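Local atomic coordinates of vacuolar-sorting protein BRO1 (Saccharomyces cerevisiae, PDB entry 1ZB1), a protein that sorts cargo into the intralumenal vesicles of multivesicular bodies and recruits the DOA4 deubiquitinase to endosomes. Residues 18-31 with 43-57. Residues are numbered along the deposited sequence; the frame is centred on the assembly and turned at random.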
loop_
_atom_site.group_PDB
_atom_site.type_symbol
_atom_site.label_atom_id
_atom_site.label_comp_id
_atom_site.label_asym_id
_atom_site.label_seq_id
_atom_site.Cartn_x
_atom_site.Cartn_y
_atom_site.Cartn_z
ATOM N N THR A 18 -2.433 -19.503 -6.504
ATOM C CA THR A 18 -3.409 -19.974 -7.484
ATOM C C THR A 18 -2.999 -21.345 -7.995
ATOM O O THR A 18 -1.827 -21.716 -7.937
ATOM C CB THR A 18 -3.502 -19.025 -8.701
ATOM O OG1 THR A 18 -4.522 -19.487 -9.596
ATOM C CG2 THR A 18 -2.161 -18.994 -9.468
ATOM N N GLU A 19 -3.960 -22.103 -8.501
ATOM C CA GLU A 19 -3.645 -23.416 -9.038
ATOM C C GLU A 19 -3.255 -23.283 -10.501
ATOM O O GLU A 19 -3.735 -22.391 -11.201
ATOM C CB GLU A 19 -4.845 -24.362 -8.902
ATOM C CG GLU A 19 -5.140 -24.724 -7.455
ATOM C CD GLU A 19 -6.103 -25.880 -7.314
ATOM O OE1 GLU A 19 -6.261 -26.365 -6.171
ATOM O OE2 GLU A 19 -6.697 -26.302 -8.334
ATOM N N LYS A 20 -2.362 -24.157 -10.954
ATOM C CA LYS A 20 -1.935 -24.137 -12.343
ATOM C C LYS A 20 -3.169 -24.304 -13.233
ATOM O O LYS A 20 -3.964 -25.222 -13.043
ATOM C CB LYS A 20 -0.922 -25.261 -12.582
ATOM C CG LYS A 20 -0.795 -25.728 -14.025
ATOM C CD LYS A 20 -0.382 -24.621 -14.973
ATOM C CE LYS A 20 -0.322 -25.165 -16.404
ATOM N NZ LYS A 20 -0.060 -24.122 -17.419
ATOM N N LEU A 21 -3.335 -23.398 -14.187
ATOM C CA LEU A 21 -4.470 -23.446 -15.105
ATOM C C LEU A 21 -3.948 -23.802 -16.497
ATOM O O LEU A 21 -2.952 -23.239 -16.950
ATOM C CB LEU A 21 -5.152 -22.079 -15.146
ATOM C CG LEU A 21 -6.453 -21.895 -15.930
ATOM C CD1 LEU A 21 -7.623 -22.452 -15.122
ATOM C CD2 LEU A 21 -6.676 -20.407 -16.189
ATOM N N ASP A 22 -4.608 -24.730 -17.177
ATOM C CA ASP A 22 -4.163 -25.111 -18.516
ATOM C C ASP A 22 -4.965 -24.368 -19.579
ATOM O O ASP A 22 -6.038 -24.817 -19.983
ATOM C CB ASP A 22 -4.303 -26.626 -18.717
ATOM C CG ASP A 22 -3.728 -27.095 -20.047
ATOM O OD1 ASP A 22 -3.558 -28.317 -20.229
ATOM O OD2 ASP A 22 -3.448 -26.242 -20.913
ATOM N N TRP A 23 -4.441 -23.227 -20.031
ATOM C CA TRP A 23 -5.123 -22.439 -21.050
ATOM C C TRP A 23 -5.237 -23.199 -22.375
ATOM O O TRP A 23 -6.221 -23.042 -23.089
ATOM C CB TRP A 23 -4.401 -21.104 -21.292
ATOM C CG TRP A 23 -4.942 -19.945 -20.486
ATOM C CD1 TRP A 23 -4.355 -19.350 -19.406
ATOM C CD2 TRP A 23 -6.167 -19.237 -20.716
ATOM N NE1 TRP A 23 -5.137 -18.307 -18.950
ATOM C CE2 TRP A 23 -6.254 -18.217 -19.736
ATOM C CE3 TRP A 23 -7.198 -19.361 -21.656
ATOM C CZ2 TRP A 23 -7.334 -17.327 -19.671
ATOM C CZ3 TRP A 23 -8.275 -18.472 -21.590
ATOM C CH2 TRP A 23 -8.329 -17.470 -20.602
ATOM N N LYS A 24 -4.232 -24.009 -22.706
ATOM C CA LYS A 24 -4.263 -24.777 -23.950
ATOM C C LYS A 24 -5.438 -25.753 -23.946
ATOM O O LYS A 24 -6.279 -25.735 -24.844
ATOM C CB LYS A 24 -2.945 -25.535 -24.146
ATOM C CG LYS A 24 -1.728 -24.628 -24.246
ATOM C CD LYS A 24 -0.420 -25.411 -24.305
ATOM C CE LYS A 24 -0.257 -26.131 -25.631
ATOM N NZ LYS A 24 1.042 -26.866 -25.715
ATOM N N LYS A 25 -5.501 -26.600 -22.928
ATOM C CA LYS A 25 -6.585 -27.570 -22.819
ATOM C C LYS A 25 -7.939 -26.881 -22.664
ATOM O O LYS A 25 -8.925 -27.287 -23.279
ATOM C CB LYS A 25 -6.342 -28.497 -21.625
ATOM C CG LYS A 25 -7.468 -29.488 -21.365
ATOM C CD LYS A 25 -7.167 -30.351 -20.147
ATOM C CE LYS A 25 -8.339 -31.258 -19.803
ATOM N NZ LYS A 25 -8.098 -32.053 -18.565
ATOM N N GLY A 26 -7.978 -25.835 -21.845
ATOM C CA GLY A 26 -9.222 -25.118 -21.609
ATOM C C GLY A 26 -9.784 -24.413 -22.825
ATOM O O GLY A 26 -10.994 -24.404 -23.046
ATOM N N LEU A 27 -8.907 -23.823 -23.627
ATOM C CA LEU A 27 -9.345 -23.107 -24.815
ATOM C C LEU A 27 -9.708 -24.063 -25.948
ATOM O O LEU A 27 -10.689 -23.850 -26.660
ATOM C CB LEU A 27 -8.251 -22.135 -25.265
ATOM C CG LEU A 27 -8.684 -20.945 -26.117
ATOM C CD1 LEU A 27 -9.947 -20.316 -25.538
ATOM C CD2 LEU A 27 -7.550 -19.926 -26.165
ATOM N N SER A 28 -8.922 -25.120 -26.121
ATOM C CA SER A 28 -9.213 -26.072 -27.182
ATOM C C SER A 28 -10.521 -26.806 -26.874
ATOM O O SER A 28 -11.325 -27.053 -27.772
ATOM C CB SER A 28 -8.055 -27.062 -27.358
ATOM O OG SER A 28 -7.782 -27.772 -26.165
ATOM N N SER A 29 -10.742 -27.139 -25.605
ATOM C CA SER A 29 -11.969 -27.826 -25.223
ATOM C C SER A 29 -13.163 -26.963 -25.587
ATOM O O SER A 29 -14.109 -27.434 -26.219
ATOM C CB SER A 29 -11.984 -28.127 -23.724
ATOM O OG SER A 29 -11.037 -29.132 -23.414
ATOM N N TYR A 30 -13.120 -25.694 -25.191
ATOM C CA TYR A 30 -14.203 -24.771 -25.502
ATOM C C TYR A 30 -14.466 -24.769 -27.004
ATOM O O TYR A 30 -15.615 -24.849 -27.443
ATOM C CB TYR A 30 -13.849 -23.355 -25.050
ATOM C CG TYR A 30 -14.805 -22.302 -25.565
ATOM C CD1 TYR A 30 -16.101 -22.190 -25.053
ATOM C CD2 TYR A 30 -14.426 -21.438 -26.587
ATOM C CE1 TYR A 30 -16.991 -21.240 -25.550
ATOM C CE2 TYR A 30 -15.307 -20.489 -27.093
ATOM C CZ TYR A 30 -16.586 -20.392 -26.573
ATOM O OH TYR A 30 -17.451 -19.447 -27.082
ATOM N N LEU A 31 -13.392 -24.674 -27.784
ATOM C CA LEU A 31 -13.489 -24.657 -29.239
ATOM C C LEU A 31 -14.067 -25.962 -29.790
ATOM O O LEU A 31 -14.947 -25.937 -30.649
ATOM C CB LEU A 31 -12.110 -24.391 -29.851
ATOM C CG LEU A 31 -11.496 -23.019 -29.548
ATOM C CD1 LEU A 31 -10.064 -22.957 -30.062
ATOM C CD2 LEU A 31 -12.341 -21.931 -30.187
ATOM N N PHE A 43 -9.980 -22.156 -35.573
ATOM C CA PHE A 43 -10.157 -21.049 -34.639
ATOM C C PHE A 43 -9.120 -21.028 -33.517
ATOM O O PHE A 43 -9.188 -20.183 -32.624
ATOM C CB PHE A 43 -11.558 -21.110 -34.012
ATOM C CG PHE A 43 -12.683 -21.106 -35.016
ATOM C CD1 PHE A 43 -12.967 -22.240 -35.773
ATOM C CD2 PHE A 43 -13.461 -19.967 -35.201
ATOM C CE1 PHE A 43 -14.013 -22.240 -36.699
ATOM C CE2 PHE A 43 -14.507 -19.957 -36.123
ATOM C CZ PHE A 43 -14.783 -21.095 -36.874
ATOM N N TYR A 44 -8.158 -21.945 -33.577
ATOM C CA TYR A 44 -7.130 -22.057 -32.546
ATOM C C TYR A 44 -5.760 -21.528 -32.976
ATOM O O TYR A 44 -5.276 -21.845 -34.060
ATOM C CB TYR A 44 -7.005 -23.527 -32.140
ATOM C CG TYR A 44 -6.145 -23.796 -30.926
ATOM C CD1 TYR A 44 -6.481 -23.270 -29.681
ATOM C CD2 TYR A 44 -5.017 -24.607 -31.013
ATOM C CE1 TYR A 44 -5.716 -23.549 -28.549
ATOM C CE2 TYR A 44 -4.244 -24.896 -29.885
ATOM C CZ TYR A 44 -4.602 -24.361 -28.656
ATOM O OH TYR A 44 -3.850 -24.633 -27.533
ATOM N N ASP A 45 -5.149 -20.710 -32.123
ATOM C CA ASP A 45 -3.813 -20.169 -32.387
ATOM C C ASP A 45 -2.912 -20.896 -31.397
ATOM O O ASP A 45 -2.780 -20.476 -30.247
ATOM C CB ASP A 45 -3.767 -18.666 -32.105
ATOM C CG ASP A 45 -2.435 -18.034 -32.486
ATOM O OD1 ASP A 45 -1.399 -18.736 -32.482
ATOM O OD2 ASP A 45 -2.426 -16.818 -32.772
ATOM N N GLU A 46 -2.311 -21.995 -31.845
ATOM C CA GLU A 46 -1.447 -22.809 -30.997
ATOM C C GLU A 46 -0.286 -22.043 -30.372
ATOM O O GLU A 46 -0.028 -22.168 -29.176
ATOM C CB GLU A 46 -0.907 -24.000 -31.797
ATOM C CG GLU A 46 0.207 -24.785 -31.107
ATOM C CD GLU A 46 -0.240 -25.470 -29.823
ATOM O OE1 GLU A 46 -0.617 -24.760 -28.858
ATOM O OE2 GLU A 46 -0.209 -26.723 -29.780
ATOM N N LYS A 47 0.410 -21.252 -31.179
ATOM C CA LYS A 47 1.551 -20.491 -30.685
ATOM C C LYS A 47 1.168 -19.470 -29.608
ATOM O O LYS A 47 1.753 -19.451 -28.524
ATOM C CB LYS A 47 2.245 -19.780 -31.846
ATOM C CG LYS A 47 3.555 -19.115 -31.464
ATOM C CD LYS A 47 4.246 -18.543 -32.692
ATOM C CE LYS A 47 5.572 -17.882 -32.334
ATOM N NZ LYS A 47 5.389 -16.657 -31.501
ATOM N N ALA A 48 0.192 -18.622 -29.908
ATOM C CA ALA A 48 -0.246 -17.615 -28.952
ATOM C C ALA A 48 -0.772 -18.260 -27.672
ATOM O O ALA A 48 -0.422 -17.832 -26.573
ATOM C CB ALA A 48 -1.318 -16.729 -29.576
ATOM N N THR A 49 -1.600 -19.295 -27.813
ATOM C CA THR A 49 -2.168 -19.967 -26.645
ATOM C C THR A 49 -1.092 -20.624 -25.789
ATOM O O THR A 49 -1.224 -20.698 -24.567
ATOM C CB THR A 49 -3.215 -21.018 -27.056
ATOM O OG1 THR A 49 -4.185 -20.406 -27.920
ATOM C CG2 THR A 49 -3.930 -21.577 -25.817
ATOM N N SER A 50 -0.023 -21.097 -26.426
ATOM C CA SER A 50 1.079 -21.716 -25.699
ATOM C C SER A 50 1.827 -20.636 -24.906
ATOM O O SER A 50 2.209 -20.843 -23.750
ATOM C CB SER A 50 2.036 -22.405 -26.678
ATOM O OG SER A 50 3.130 -22.989 -25.992
ATOM N N GLU A 51 2.024 -19.478 -25.527
ATOM C CA GLU A 51 2.717 -18.369 -24.875
ATOM C C GLU A 51 1.890 -17.815 -23.710
ATOM O O GLU A 51 2.434 -17.462 -22.663
ATOM C CB GLU A 51 3.021 -17.266 -25.897
ATOM C CG GLU A 51 4.366 -17.461 -26.611
ATOM C CD GLU A 51 4.450 -16.749 -27.951
ATOM O OE1 GLU A 51 3.904 -15.632 -28.080
ATOM O OE2 GLU A 51 5.077 -17.306 -28.879
ATOM N N LEU A 52 0.576 -17.749 -23.902
ATOM C CA LEU A 52 -0.334 -17.266 -22.869
ATOM C C LEU A 52 -0.304 -18.187 -21.653
ATOM O O LEU A 52 -0.259 -17.721 -20.520
ATOM C CB LEU A 52 -1.763 -17.205 -23.404
ATOM C CG LEU A 52 -2.866 -17.034 -22.346
ATOM C CD1 LEU A 52 -2.836 -15.604 -21.780
ATOM C CD2 LEU A 52 -4.220 -17.320 -22.979
ATOM N N ASP A 53 -0.356 -19.497 -21.891
ATOM C CA ASP A 53 -0.337 -20.463 -20.797
ATOM C C ASP A 53 0.951 -20.286 -19.992
ATOM O O ASP A 53 0.957 -20.384 -18.761
ATOM C CB ASP A 53 -0.415 -21.889 -21.350
ATOM C CG ASP A 53 -0.590 -22.930 -20.261
ATOM O OD1 ASP A 53 -1.651 -22.923 -19.597
ATOM O OD2 ASP A 53 0.330 -23.752 -20.065
ATOM N N HIS A 54 2.040 -20.023 -20.700
ATOM C CA HIS A 54 3.336 -19.825 -20.058
ATOM C C HIS A 54 3.357 -18.504 -19.268
ATOM O O HIS A 54 3.886 -18.435 -18.156
ATOM C CB HIS A 54 4.437 -19.802 -21.120
ATOM C CG HIS A 54 5.809 -20.037 -20.570
ATOM N ND1 HIS A 54 6.946 -19.532 -21.164
ATOM C CD2 HIS A 54 6.228 -20.743 -19.494
ATOM C CE1 HIS A 54 8.007 -19.916 -20.475
ATOM N NE2 HIS A 54 7.598 -20.651 -19.456
ATOM N N LEU A 55 2.774 -17.460 -19.853
ATOM C CA LEU A 55 2.726 -16.149 -19.212
ATOM C C LEU A 55 2.045 -16.227 -17.846
ATOM O O LEU A 55 2.555 -15.678 -16.870
ATOM C CB LEU A 55 1.989 -15.150 -20.109
ATOM C CG LEU A 55 1.709 -13.765 -19.521
ATOM C CD1 LEU A 55 3.027 -13.056 -19.204
ATOM C CD2 LEU A 55 0.874 -12.941 -20.515
ATOM N N ARG A 56 0.907 -16.916 -17.768
ATOM C CA ARG A 56 0.198 -17.035 -16.492
ATOM C C ARG A 56 1.046 -17.787 -15.476
ATOM O O ARG A 56 1.064 -17.447 -14.291
ATOM C CB ARG A 56 -1.148 -17.755 -16.658
ATOM C CG ARG A 56 -1.956 -17.859 -15.335
ATOM C CD ARG A 56 -3.302 -18.579 -15.528
ATOM N NE ARG A 56 -4.243 -18.330 -14.434
ATOM C CZ ARG A 56 -4.218 -18.932 -13.247
ATOM N NH1 ARG A 56 -3.295 -19.845 -12.967
ATOM N NH2 ARG A 56 -5.123 -18.615 -12.330
ATOM N N ASN A 57 1.752 -18.820 -15.922
ATOM C CA ASN A 57 2.589 -19.546 -14.982
ATOM C C ASN A 57 3.695 -18.622 -14.477
ATOM O O ASN A 57 4.025 -18.635 -13.286
ATOM C CB ASN A 57 3.169 -20.811 -15.629
ATOM C CG ASN A 57 2.129 -21.909 -15.777
ATOM O OD1 ASN A 57 1.335 -22.142 -14.868
ATOM N ND2 ASN A 57 2.137 -22.594 -16.912
HETATM O O HOH W 1 -1.380 -21.216 -14.537
HETATM O O HOH W 2 -1.304 -21.147 -17.435
HETATM O O HOH W 3 -0.348 -26.373 -21.366
HETATM O O HOH W 4 3.623 -25.570 -25.578
#
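Lys24 is the knob of a knobs-into-holes contact between helices 23-31 and 46-57 of the Bro1 domain, a pair whose N-to-C directions lie 136° apart, closer to antiparallel than to parallel. Its chain runs out among Glu46, Thr49, Ser50 and Asp53, where the bend at chi3 (71°) carries the ammonium to a water shared with Ser50 OG. Thr49 answers with its methyl, CG2 lying 3.7 Å from Lys24 CA. Further along, Leu52 packs against one face of the Trp23 indole: CD2 lies over the five-membered ring in a CH-pi contact, 3.7 Å from its centroid, while Leu21 CD2 covers the opposite face and the indole N-H turns to Tyr75. At the other end Leu31 CD1 meets the Tyr44 ring obliquely, 3.6 Å from Tyr44 CD1. Asp53 ties helix 46-57 to the loop of residues 18-22 and to the start of helix 23-31, accepting from Lys20 NZ at OD2 (2.7 Å) in a salt bridge and from Trp23 N at OD1. Extended from CG to NE, Arg56 reaches past Leu21, whose CB rests on one guanidinium face; NE pairs with Glu121, and NH1 donates to Glu19 O. NH2 meets Thr18 OG1, itself bonded to Thr98 O, almost in the guanidinium plane at 2.9 Å.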